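Side-chain contacts in mannitol dehydrogenase (Pseudomonas fluorescens, PDB 1LJ8), which binds NAD and probably uses it to oxidise mannitol to fructose, as a long-chain dehydrogenase: residues 131-136 / 383-388; 302-307 / 379-384; 428-433 / 451-456. One frame throughout, in Å; residues are numbered along the deposited sequence.

In the fold
From the N terminus, the chain first meets these contacts at 131-136, a loop leaving strand 126-129 of the NAD-binding Rossmann sheet. Its partner in contact 1 comes 247 residues later, where helix 378-385 gives way to helix 387-396, so the contact joins the cofactor domain to the C-terminal helical domain. Contact 2 closes a shorter, largely helical loop within that span, from helix 289-313 to helix 378-385; P383 and K384 belong to both contacts. Contact 3 follows in series, closing a loop of 17 intervening residues between 428-433 and 451-456. S379 hydrogen-bonds to D428, and P383 packs on I454, linking helix 378-385 to this last loop.

Contact 1 (131-136 / 383-388); sequences ITEGGY and PKFTVP. With NAD (nicotinamide-adenine-dinucleotide), chain B.
E133 reaches F385 with CG beside its own backbone N (chi1 -68°) and a bend at chi2 (80°), which carries the carboxylate between the cofactor and the phenyl ring. The loop 131-136 follows strand 126-129 of the Rossmann fold, a usual place for residues that grip a dinucleotide, whereas F385 closes helix 378-385 of the C-terminal domain.

The two carboxylate oxygens divide the work. OE1 of E133 accepts a hydrogen bond from O3D of the NAD ribose at 2.7 Å. OE2 of E133 stands 3.2 Å from CZ of F385, at the ring edge and near its plane; the carboxylate and ring planes are 79° apart. An aromatic rim carries a slight positive charge, so this edge is probably a favourable surface for a carboxylate oxygen. N191 ND2 donates to the same OE2 and helps fix the rotation of the buried group. Nearer the backbone, CG of E133 packs 3.7 Å from CZ of F385. Glutamate suits the place because its CG methylene meets the ring while its carboxylate holds the ribose. The ring also touches I296, N300 and L304 of helix 289-313.

Beside this pair, K384 runs its aliphatic chain past the loop backbone, CE lying 3.5 Å from O of E133. Its ammonium forms a salt bridge with D140 and donates to a water 2.8 Å from NZ, which in turn gives E133 O only a weak bond. A type I beta turn, T132 to G135, shapes the loop; G135, without a side chain, leaves room for the carbonyl of I131. That carbonyl O accepts a hydrogen bond from OG1 of T132 at 2.6 Å, on an in-plane lone pair.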
loop_
_atom_site.group_PDB
_atom_site.type_symbol
_atom_site.label_atom_id
_atom_site.label_comp_id
_atom_site.label_asym_id
_atom_site.label_seq_id
_atom_site.Cartn_x
_atom_site.Cartn_y
_atom_site.Cartn_z
ATOM N N ILE A 131 -4.423 -4.222 3.339
ATOM C CA ILE A 131 -4.759 -5.453 2.570
ATOM C C ILE A 131 -4.436 -5.321 1.080
ATOM O O ILE A 131 -4.828 -6.171 0.270
ATOM C CB ILE A 131 -6.266 -5.803 2.703
ATOM C CG1 ILE A 131 -7.161 -4.636 2.202
ATOM C CG2 ILE A 131 -6.585 -6.078 4.180
ATOM C CD1 ILE A 131 -8.694 -5.024 2.142
ATOM N N THR A 132 -3.680 -4.269 0.762
ATOM C CA THR A 132 -3.227 -3.899 -0.597
ATOM C C THR A 132 -4.276 -3.227 -1.465
ATOM O O THR A 132 -5.484 -3.312 -1.217
ATOM C CB THR A 132 -2.540 -5.080 -1.418
ATOM O OG1 THR A 132 -3.540 -5.952 -1.997
ATOM C CG2 THR A 132 -1.529 -5.842 -0.525
ATOM N N GLU A 133 -3.778 -2.572 -2.522
ATOM C CA GLU A 133 -4.600 -1.787 -3.433
ATOM C C GLU A 133 -5.770 -2.526 -4.075
ATOM O O GLU A 133 -6.836 -1.909 -4.295
ATOM C CB GLU A 133 -3.729 -1.175 -4.550
ATOM C CG GLU A 133 -2.735 -0.066 -4.081
ATOM C CD GLU A 133 -1.442 -0.537 -3.441
ATOM O OE1 GLU A 133 -1.230 -1.751 -3.216
ATOM O OE2 GLU A 133 -0.588 0.345 -3.144
ATOM N N GLY A 134 -5.581 -3.806 -4.347
ATOM C CA GLY A 134 -6.658 -4.554 -4.977
ATOM C C GLY A 134 -7.483 -5.371 -3.980
ATOM O O GLY A 134 -8.381 -6.113 -4.417
ATOM N N GLY A 135 -7.233 -5.236 -2.668
ATOM C CA GLY A 135 -7.993 -6.051 -1.704
ATOM C C GLY A 135 -9.442 -5.655 -1.436
ATOM O O GLY A 135 -10.171 -6.384 -0.765
ATOM N N TYR A 136 -9.901 -4.534 -1.991
ATOM C CA TYR A 136 -11.247 -4.053 -1.678
ATOM C C TYR A 136 -12.363 -4.498 -2.623
ATOM O O TYR A 136 -13.549 -4.250 -2.361
ATOM C CB TYR A 136 -11.228 -2.524 -1.559
ATOM C CG TYR A 136 -10.306 -2.043 -0.436
ATOM C CD1 TYR A 136 -8.912 -2.055 -0.582
ATOM C CD2 TYR A 136 -10.848 -1.667 0.791
ATOM C CE1 TYR A 136 -8.080 -1.695 0.486
ATOM C CE2 TYR A 136 -10.028 -1.307 1.903
ATOM C CZ TYR A 136 -8.646 -1.327 1.728
ATOM O OH TYR A 136 -7.847 -0.988 2.797
ATOM N N PRO A 383 -5.412 1.066 -11.914
ATOM C CA PRO A 383 -6.678 1.809 -11.766
ATOM C C PRO A 383 -6.695 2.797 -10.609
ATOM O O PRO A 383 -7.539 3.694 -10.583
ATOM C CB PRO A 383 -7.753 0.687 -11.611
ATOM C CG PRO A 383 -6.943 -0.492 -11.013
ATOM C CD PRO A 383 -5.618 -0.399 -11.814
ATOM N N LYS A 384 -5.783 2.633 -9.643
ATOM C CA LYS A 384 -5.710 3.579 -8.536
ATOM C C LYS A 384 -4.742 4.722 -8.791
ATOM O O LYS A 384 -5.042 5.870 -8.467
ATOM C CB LYS A 384 -5.224 2.889 -7.246
ATOM C CG LYS A 384 -6.325 2.315 -6.400
ATOM C CD LYS A 384 -7.046 1.201 -7.091
ATOM C CE LYS A 384 -8.173 0.669 -6.187
ATOM N NZ LYS A 384 -9.042 -0.290 -6.908
ATOM N N PHE A 385 -3.583 4.393 -9.366
ATOM C CA PHE A 385 -2.495 5.365 -9.489
ATOM C C PHE A 385 -2.351 6.132 -10.777
ATOM O O PHE A 385 -1.823 7.263 -10.746
ATOM C CB PHE A 385 -1.108 4.687 -9.318
ATOM C CG PHE A 385 -0.912 3.910 -8.029
ATOM C CD1 PHE A 385 0.230 3.091 -7.885
ATOM C CD2 PHE A 385 -1.819 4.003 -6.940
ATOM C CE1 PHE A 385 0.464 2.373 -6.660
ATOM C CE2 PHE A 385 -1.594 3.283 -5.719
ATOM C CZ PHE A 385 -0.455 2.476 -5.583
ATOM N N THR A 386 -2.795 5.518 -11.877
ATOM C CA THR A 386 -2.521 6.057 -13.214
ATOM C C THR A 386 -3.733 6.266 -14.117
ATOM O O THR A 386 -3.848 7.274 -14.809
ATOM C CB THR A 386 -1.539 5.093 -13.890
ATOM O OG1 THR A 386 -0.406 4.933 -13.021
ATOM C CG2 THR A 386 -1.128 5.585 -15.308
ATOM N N VAL A 387 -4.646 5.298 -14.115
ATOM C CA VAL A 387 -5.802 5.451 -14.958
ATOM C C VAL A 387 -6.629 6.719 -14.688
ATOM O O VAL A 387 -7.129 7.317 -15.637
ATOM C CB VAL A 387 -6.687 4.169 -14.916
ATOM C CG1 VAL A 387 -7.955 4.368 -15.748
ATOM C CG2 VAL A 387 -5.898 2.982 -15.497
ATOM N N PRO A 388 -6.797 7.151 -13.418
ATOM C CA PRO A 388 -7.597 8.387 -13.208
ATOM C C PRO A 388 -6.978 9.586 -13.950
ATOM O O PRO A 388 -7.686 10.408 -14.586
ATOM C CB PRO A 388 -7.576 8.551 -11.689
ATOM C CG PRO A 388 -7.651 7.113 -11.230
ATOM C CD PRO A 388 -6.586 6.456 -12.125
HETATM P PA NAD B . 3.689 -6.459 2.245
HETATM O O1A NAD B . 3.836 -7.244 1.047
HETATM O O2A NAD B . 4.754 -6.349 3.283
HETATM O O5B NAD B . 2.394 -6.926 3.055
HETATM C C5B NAD B . 1.101 -6.988 2.377
HETATM C C4B NAD B . 0.233 -7.613 3.489
HETATM O O4B NAD B . -1.152 -7.688 2.951
HETATM C C3B NAD B . 0.532 -9.114 3.834
HETATM O O3B NAD B . 0.275 -9.261 5.242
HETATM C C2B NAD B . -0.461 -9.879 2.947
HETATM O O2B NAD B . -0.738 -11.191 3.421
HETATM C C1B NAD B . -1.690 -8.999 3.073
HETATM N N9A NAD B . -2.669 -9.157 2.045
HETATM C C8A NAD B . -2.553 -9.184 0.669
HETATM N N7A NAD B . -3.715 -9.309 0.069
HETATM C C5A NAD B . -4.628 -9.367 1.111
HETATM C C6A NAD B . -6.022 -9.482 1.058
HETATM N N6A NAD B . -6.760 -9.545 -0.051
HETATM N N1A NAD B . -6.712 -9.535 2.262
HETATM C C2A NAD B . -6.045 -9.467 3.484
HETATM N N3A NAD B . -4.664 -9.330 3.560
HETATM C C4A NAD B . -4.004 -9.289 2.328
HETATM O O3 NAD B . 3.279 -5.007 1.752
HETATM P PN NAD B . 3.459 -3.561 2.432
HETATM O O1N NAD B . 4.707 -2.961 1.951
HETATM O O2N NAD B . 3.297 -3.738 3.878
HETATM O O5D NAD B . 2.289 -2.732 1.775
HETATM C C5D NAD B . 0.958 -3.104 2.108
HETATM C C4D NAD B . 0.118 -1.973 1.704
HETATM O O4D NAD B . 0.283 -0.794 2.518
HETATM C C3D NAD B . 0.208 -1.469 0.218
HETATM O O3D NAD B . -0.462 -2.334 -0.691
HETATM C C2D NAD B . -0.313 -0.047 0.301
HETATM O O2D NAD B . -1.724 -0.001 0.137
HETATM C C1D NAD B . 0.128 0.409 1.715
HETATM N N1N NAD B . 1.360 1.221 1.738
HETATM C C2N NAD B . 2.663 0.720 1.554
HETATM C C3N NAD B . 3.696 1.621 1.510
HETATM C C7N NAD B . 5.123 1.092 1.272
HETATM O O7N NAD B . 6.001 1.934 1.032
HETATM N N7N NAD B . 5.380 -0.199 1.245
HETATM C C4N NAD B . 3.452 3.074 1.630
HETATM C C5N NAD B . 2.115 3.525 1.850
HETATM C C6N NAD B . 1.032 2.602 1.907
HETATM O O HOH W 1 -7.229 -2.338 -7.663
#

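Contact 2 (302-307 / 379-384); sequences SHLALT and SSKFPK
L304 places one methyl almost squarely over the ring of F382, and this is the tight part of the contact. CD1 of L304 lies 4.0 Å from the centroid of the F382 ring and only 4° off its normal, a CH-pi contact in which the branch meets the middle of the face and not the rim. The same methyl also reaches the helix backbone, 4.1 Å from N of F382, and touches CB of K381 at 4.2 Å. One branch of one leucine thus fills the angle between a ring, a peptide and a neighbouring methylene. With CG of L304 beside its backbone N (chi1 -71°), the isobutyl group projects from helix 289-313 toward helix 378-385. The backbones stay 8.0 Å apart at their nearest CA atoms, L304 and F382, a gap that a leucine and a phenylalanine together can span.

The looser side belongs to K381. All three touching residues are buried, so the contrast is with a polar interior and not with solvent. Only the base of the lysine packs on L304; beyond CG the chain is extended and leads NZ away to the carbonyl O of S376, with a weak further bond to V374 O. Lysine suits this place by pairing an apolar stem with a long polar reach. Its side chain comes within about 6 Å of NAD at the nearest atoms.

P383, which has no N-H to give, helps explain the kink in helix 378-385 just after F382. Around the pair, helix 401-413 packs on F382 through V406 and V407, with the W410 ring meeting it at about 50°, while helices 325-339 and 371-375 pack on other sides of helix 289-313.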
loop_
_atom_site.group_PDB
_atom_site.type_symbol
_atom_site.label_atom_id
_atom_site.label_comp_id
_atom_site.label_asym_id
_atom_site.label_seq_id
_atom_site.Cartn_x
_atom_site.Cartn_y
_atom_site.Cartn_z
ATOM N N SER A 302 4.027 8.600 -9.936
ATOM C CA SER A 302 5.412 8.681 -10.418
ATOM C C SER A 302 6.128 7.345 -10.232
ATOM O O SER A 302 6.931 6.935 -11.096
ATOM C CB SER A 302 6.175 9.794 -9.661
ATOM O OG SER A 302 5.711 11.048 -10.124
ATOM N N HIS A 303 5.815 6.660 -9.120
ATOM C CA HIS A 303 6.462 5.346 -8.868
ATOM C C HIS A 303 6.150 4.438 -10.052
ATOM O O HIS A 303 7.056 3.795 -10.588
ATOM C CB HIS A 303 5.911 4.698 -7.591
ATOM C CG HIS A 303 6.838 4.724 -6.417
ATOM N ND1 HIS A 303 6.429 4.317 -5.156
ATOM C CD2 HIS A 303 8.140 5.091 -6.292
ATOM C CE1 HIS A 303 7.439 4.437 -4.309
ATOM N NE2 HIS A 303 8.487 4.902 -4.970
ATOM N N LEU A 304 4.874 4.341 -10.457
ATOM C CA LEU A 304 4.568 3.458 -11.604
ATOM C C LEU A 304 5.221 3.917 -12.882
ATOM O O LEU A 304 5.695 3.101 -13.690
ATOM C CB LEU A 304 3.065 3.301 -11.862
ATOM C CG LEU A 304 2.205 2.499 -10.910
ATOM C CD1 LEU A 304 0.943 2.019 -11.676
ATOM C CD2 LEU A 304 2.954 1.229 -10.434
ATOM N N ALA A 305 5.271 5.232 -13.083
ATOM C CA ALA A 305 5.910 5.744 -14.301
ATOM C C ALA A 305 7.401 5.395 -14.352
ATOM O O ALA A 305 7.964 5.175 -15.426
ATOM C CB ALA A 305 5.723 7.283 -14.394
ATOM N N LEU A 306 8.047 5.343 -13.201
ATOM C CA LEU A 306 9.468 4.984 -13.177
ATOM C C LEU A 306 9.776 3.486 -13.197
ATOM O O LEU A 306 10.782 3.005 -13.772
ATOM C CB LEU A 306 10.115 5.479 -11.875
ATOM C CG LEU A 306 10.105 6.968 -11.571
ATOM C CD1 LEU A 306 10.584 7.244 -10.101
ATOM C CD2 LEU A 306 11.058 7.599 -12.606
ATOM N N THR A 307 8.902 2.750 -12.547
ATOM C CA THR A 307 9.223 1.354 -12.257
ATOM C C THR A 307 9.269 0.320 -13.363
ATOM O O THR A 307 10.166 -0.553 -13.362
ATOM C CB THR A 307 8.332 0.888 -11.084
ATOM O OG1 THR A 307 9.044 -0.134 -10.359
ATOM C CG2 THR A 307 6.983 0.299 -11.569
ATOM N N SER A 379 -1.581 -4.895 -11.925
ATOM C CA SER A 379 -2.995 -5.105 -12.285
ATOM C C SER A 379 -3.936 -4.415 -11.287
ATOM O O SER A 379 -4.995 -3.904 -11.682
ATOM C CB SER A 379 -3.331 -6.603 -12.397
ATOM O OG SER A 379 -3.206 -7.251 -11.140
ATOM N N SER A 380 -3.548 -4.331 -10.014
ATOM C CA SER A 380 -4.401 -3.639 -9.045
ATOM C C SER A 380 -4.022 -2.161 -8.893
ATOM O O SER A 380 -4.869 -1.343 -8.508
ATOM C CB SER A 380 -4.299 -4.267 -7.624
ATOM O OG SER A 380 -4.520 -5.688 -7.623
ATOM N N LYS A 381 -2.759 -1.830 -9.155
ATOM C CA LYS A 381 -2.287 -0.464 -8.964
ATOM C C LYS A 381 -2.646 0.499 -10.089
ATOM O O LYS A 381 -2.949 1.662 -9.809
ATOM C CB LYS A 381 -0.767 -0.464 -8.778
ATOM C CG LYS A 381 -0.349 -1.086 -7.465
ATOM C CD LYS A 381 1.145 -1.228 -7.401
ATOM C CE LYS A 381 1.541 -1.694 -5.943
ATOM N NZ LYS A 381 2.990 -1.942 -5.890
ATOM N N PHE A 382 -2.617 0.034 -11.335
ATOM C CA PHE A 382 -2.969 0.936 -12.419
ATOM C C PHE A 382 -4.274 1.724 -12.254
ATOM O O PHE A 382 -4.258 2.942 -12.434
ATOM C CB PHE A 382 -2.956 0.218 -13.789
ATOM C CG PHE A 382 -1.615 0.328 -14.506
ATOM C CD1 PHE A 382 -0.704 -0.711 -14.459
ATOM C CD2 PHE A 382 -1.259 1.501 -15.181
ATOM C CE1 PHE A 382 0.535 -0.617 -15.063
ATOM C CE2 PHE A 382 -0.006 1.619 -15.797
ATOM C CZ PHE A 382 0.905 0.549 -15.743
ATOM N N PRO A 383 -5.412 1.066 -11.914
ATOM C CA PRO A 383 -6.678 1.809 -11.766
ATOM C C PRO A 383 -6.695 2.797 -10.609
ATOM O O PRO A 383 -7.539 3.694 -10.583
ATOM C CB PRO A 383 -7.753 0.687 -11.611
ATOM C CG PRO A 383 -6.943 -0.492 -11.013
ATOM C CD PRO A 383 -5.618 -0.399 -11.814
ATOM N N LYS A 384 -5.783 2.633 -9.643
ATOM C CA LYS A 384 -5.710 3.579 -8.536
ATOM C C LYS A 384 -4.742 4.722 -8.791
ATOM O O LYS A 384 -5.042 5.870 -8.467
ATOM C CB LYS A 384 -5.224 2.889 -7.246
ATOM C CG LYS A 384 -6.325 2.315 -6.400
ATOM C CD LYS A 384 -7.046 1.201 -7.091
ATOM C CE LYS A 384 -8.173 0.669 -6.187
ATOM N NZ LYS A 384 -9.042 -0.290 -6.908
#

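Contact 3 (428-433 / 451-456); sequences DPRAEF and VEEIFG
The guanidinium of R430 has E453 at its edge and the ring of F433 against one face. NH2 of R430 sits 3.4 Å above the centre of that ring, so F433, three residues on, covers that face and limits how the planar group can tilt. The edge of the F433 ring meets V451 instead, with CZ of F433 3.8 Å from CG2 of V451. Both segments belong to the helical C-terminal domain: R430 stands at the N-cap position of helix 431-437 and V451 at that of the short helix 452-455.

Across the contact runs a salt bridge. NH1 of R430 donates to OE2 of E453 at 2.8 Å with an angle of 157°, and the two planes are nearly coplanar, 8° apart. CG of E453 lies between its backbone N and carbonyl carbon (chi1 62°), and a further bend at chi2 turns the carboxylate toward the arginine. A water in the guanidinium plane accepts from NH2 of R430 at 3.0 Å and donates to OE2 of E453, making a second bridge between the same groups. Arginine suits the place, having several N-H groups and a flat face for the phenyl ring.

Before the helix, a type I turn from D428 to A431 contains an Asx turn: D428 OD2, which also bonds S379 OG, accepts from N of R430 at 2.7 Å.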
loop_
_atom_site.group_PDB
_atom_site.type_symbol
_atom_site.label_atom_id
_atom_site.label_comp_id
_atom_site.label_asym_id
_atom_site.label_seq_id
_atom_site.Cartn_x
_atom_site.Cartn_y
_atom_site.Cartn_z
ATOM N N ASP A 428 2.588 -10.451 -9.492
ATOM C CA ASP A 428 1.245 -9.902 -9.634
ATOM C C ASP A 428 0.283 -11.029 -9.337
ATOM O O ASP A 428 0.497 -12.156 -9.787
ATOM C CB ASP A 428 1.065 -9.421 -11.079
ATOM C CG ASP A 428 -0.198 -8.589 -11.294
ATOM O OD1 ASP A 428 -0.012 -7.404 -11.695
ATOM O OD2 ASP A 428 -1.354 -9.104 -11.090
ATOM N N PRO A 429 -0.780 -10.750 -8.577
ATOM C CA PRO A 429 -1.742 -11.815 -8.263
ATOM C C PRO A 429 -2.427 -12.350 -9.518
ATOM O O PRO A 429 -2.959 -13.450 -9.518
ATOM C CB PRO A 429 -2.692 -11.141 -7.272
ATOM C CG PRO A 429 -2.634 -9.661 -7.657
ATOM C CD PRO A 429 -1.145 -9.477 -7.925
ATOM N N ARG A 430 -2.370 -11.603 -10.618
ATOM C CA ARG A 430 -2.982 -12.066 -11.851
ATOM C C ARG A 430 -1.894 -12.205 -12.904
ATOM O O ARG A 430 -2.123 -11.934 -14.078
ATOM C CB ARG A 430 -4.017 -11.053 -12.347
ATOM C CG ARG A 430 -5.058 -10.704 -11.291
ATOM C CD ARG A 430 -6.229 -9.941 -11.919
ATOM N NE ARG A 430 -6.962 -10.773 -12.885
ATOM C CZ ARG A 430 -7.914 -10.318 -13.698
ATOM N NH1 ARG A 430 -8.270 -9.034 -13.671
ATOM N NH2 ARG A 430 -8.507 -11.153 -14.565
ATOM N N ALA A 431 -0.716 -12.640 -12.481
ATOM C CA ALA A 431 0.414 -12.731 -13.403
ATOM C C ALA A 431 0.126 -13.551 -14.659
ATOM O O ALA A 431 0.346 -13.086 -15.798
ATOM C CB ALA A 431 1.668 -13.301 -12.670
ATOM N N GLU A 432 -0.350 -14.777 -14.458
ATOM C CA GLU A 432 -0.616 -15.658 -15.589
ATOM C C GLU A 432 -1.554 -14.983 -16.585
ATOM O O GLU A 432 -1.272 -14.930 -17.789
ATOM C CB GLU A 432 -1.198 -16.976 -15.079
ATOM C CG GLU A 432 -1.678 -17.890 -16.166
ATOM C CD GLU A 432 -1.451 -19.344 -15.790
ATOM O OE1 GLU A 432 -1.495 -19.652 -14.573
ATOM O OE2 GLU A 432 -1.214 -20.165 -16.702
ATOM N N PHE A 433 -2.655 -14.460 -16.069
ATOM C CA PHE A 433 -3.622 -13.734 -16.878
ATOM C C PHE A 433 -2.961 -12.542 -17.625
ATOM O O PHE A 433 -3.164 -12.371 -18.838
ATOM C CB PHE A 433 -4.748 -13.219 -15.983
ATOM C CG PHE A 433 -5.709 -12.310 -16.683
ATOM C CD1 PHE A 433 -6.726 -12.828 -17.478
ATOM C CD2 PHE A 433 -5.591 -10.923 -16.555
ATOM C CE1 PHE A 433 -7.627 -11.976 -18.141
ATOM C CE2 PHE A 433 -6.470 -10.063 -17.203
ATOM C CZ PHE A 433 -7.503 -10.584 -18.004
ATOM N N VAL A 451 -9.176 -4.905 -20.647
ATOM C CA VAL A 451 -9.490 -5.451 -19.312
ATOM C C VAL A 451 -10.096 -4.310 -18.488
ATOM O O VAL A 451 -9.387 -3.472 -17.920
ATOM C CB VAL A 451 -8.270 -6.034 -18.620
ATOM C CG1 VAL A 451 -8.717 -6.690 -17.300
ATOM C CG2 VAL A 451 -7.564 -7.075 -19.568
ATOM N N GLU A 452 -11.418 -4.316 -18.409
ATOM C CA GLU A 452 -12.136 -3.226 -17.773
ATOM C C GLU A 452 -11.828 -2.964 -16.307
ATOM O O GLU A 452 -11.745 -1.797 -15.913
ATOM C CB GLU A 452 -13.651 -3.391 -17.988
ATOM C CG GLU A 452 -14.427 -2.123 -17.665
ATOM C CD GLU A 452 -15.942 -2.249 -17.928
ATOM O OE1 GLU A 452 -16.328 -3.035 -18.826
ATOM O OE2 GLU A 452 -16.730 -1.547 -17.248
ATOM N N GLU A 453 -11.580 -4.010 -15.517
ATOM C CA GLU A 453 -11.287 -3.775 -14.110
ATOM C C GLU A 453 -9.862 -3.228 -13.888
ATOM O O GLU A 453 -9.477 -2.929 -12.739
ATOM C CB GLU A 453 -11.476 -5.041 -13.272
ATOM C CG GLU A 453 -10.544 -6.166 -13.679
ATOM C CD GLU A 453 -11.115 -7.045 -14.789
ATOM O OE1 GLU A 453 -11.905 -6.556 -15.640
ATOM O OE2 GLU A 453 -10.719 -8.227 -14.809
ATOM N N ILE A 454 -9.090 -3.108 -14.972
ATOM C CA ILE A 454 -7.754 -2.518 -14.849
ATOM C C ILE A 454 -7.777 -1.146 -15.523
ATOM O O ILE A 454 -7.396 -0.146 -14.910
ATOM C CB ILE A 454 -6.628 -3.365 -15.550
ATOM C CG1 ILE A 454 -6.549 -4.765 -14.920
ATOM C CG2 ILE A 454 -5.246 -2.652 -15.425
ATOM C CD1 ILE A 454 -5.499 -5.701 -15.603
ATOM N N PHE A 455 -8.256 -1.082 -16.768
ATOM C CA PHE A 455 -8.176 0.178 -17.501
ATOM C C PHE A 455 -9.421 1.003 -17.737
ATOM O O PHE A 455 -9.329 2.079 -18.321
ATOM C CB PHE A 455 -7.484 -0.042 -18.865
ATOM C CG PHE A 455 -6.070 -0.573 -18.741
ATOM C CD1 PHE A 455 -5.786 -1.933 -18.999
ATOM C CD2 PHE A 455 -5.039 0.262 -18.316
ATOM C CE1 PHE A 455 -4.492 -2.441 -18.829
ATOM C CE2 PHE A 455 -3.722 -0.245 -18.139
ATOM C CZ PHE A 455 -3.449 -1.586 -18.395
ATOM N N GLY A 456 -10.572 0.508 -17.314
ATOM C CA GLY A 456 -11.779 1.291 -17.506
ATOM C C GLY A 456 -12.275 1.324 -18.927
ATOM O O GLY A 456 -11.808 0.547 -19.759
HETATM O O HOH W 2 -10.782 -10.247 -16.321
#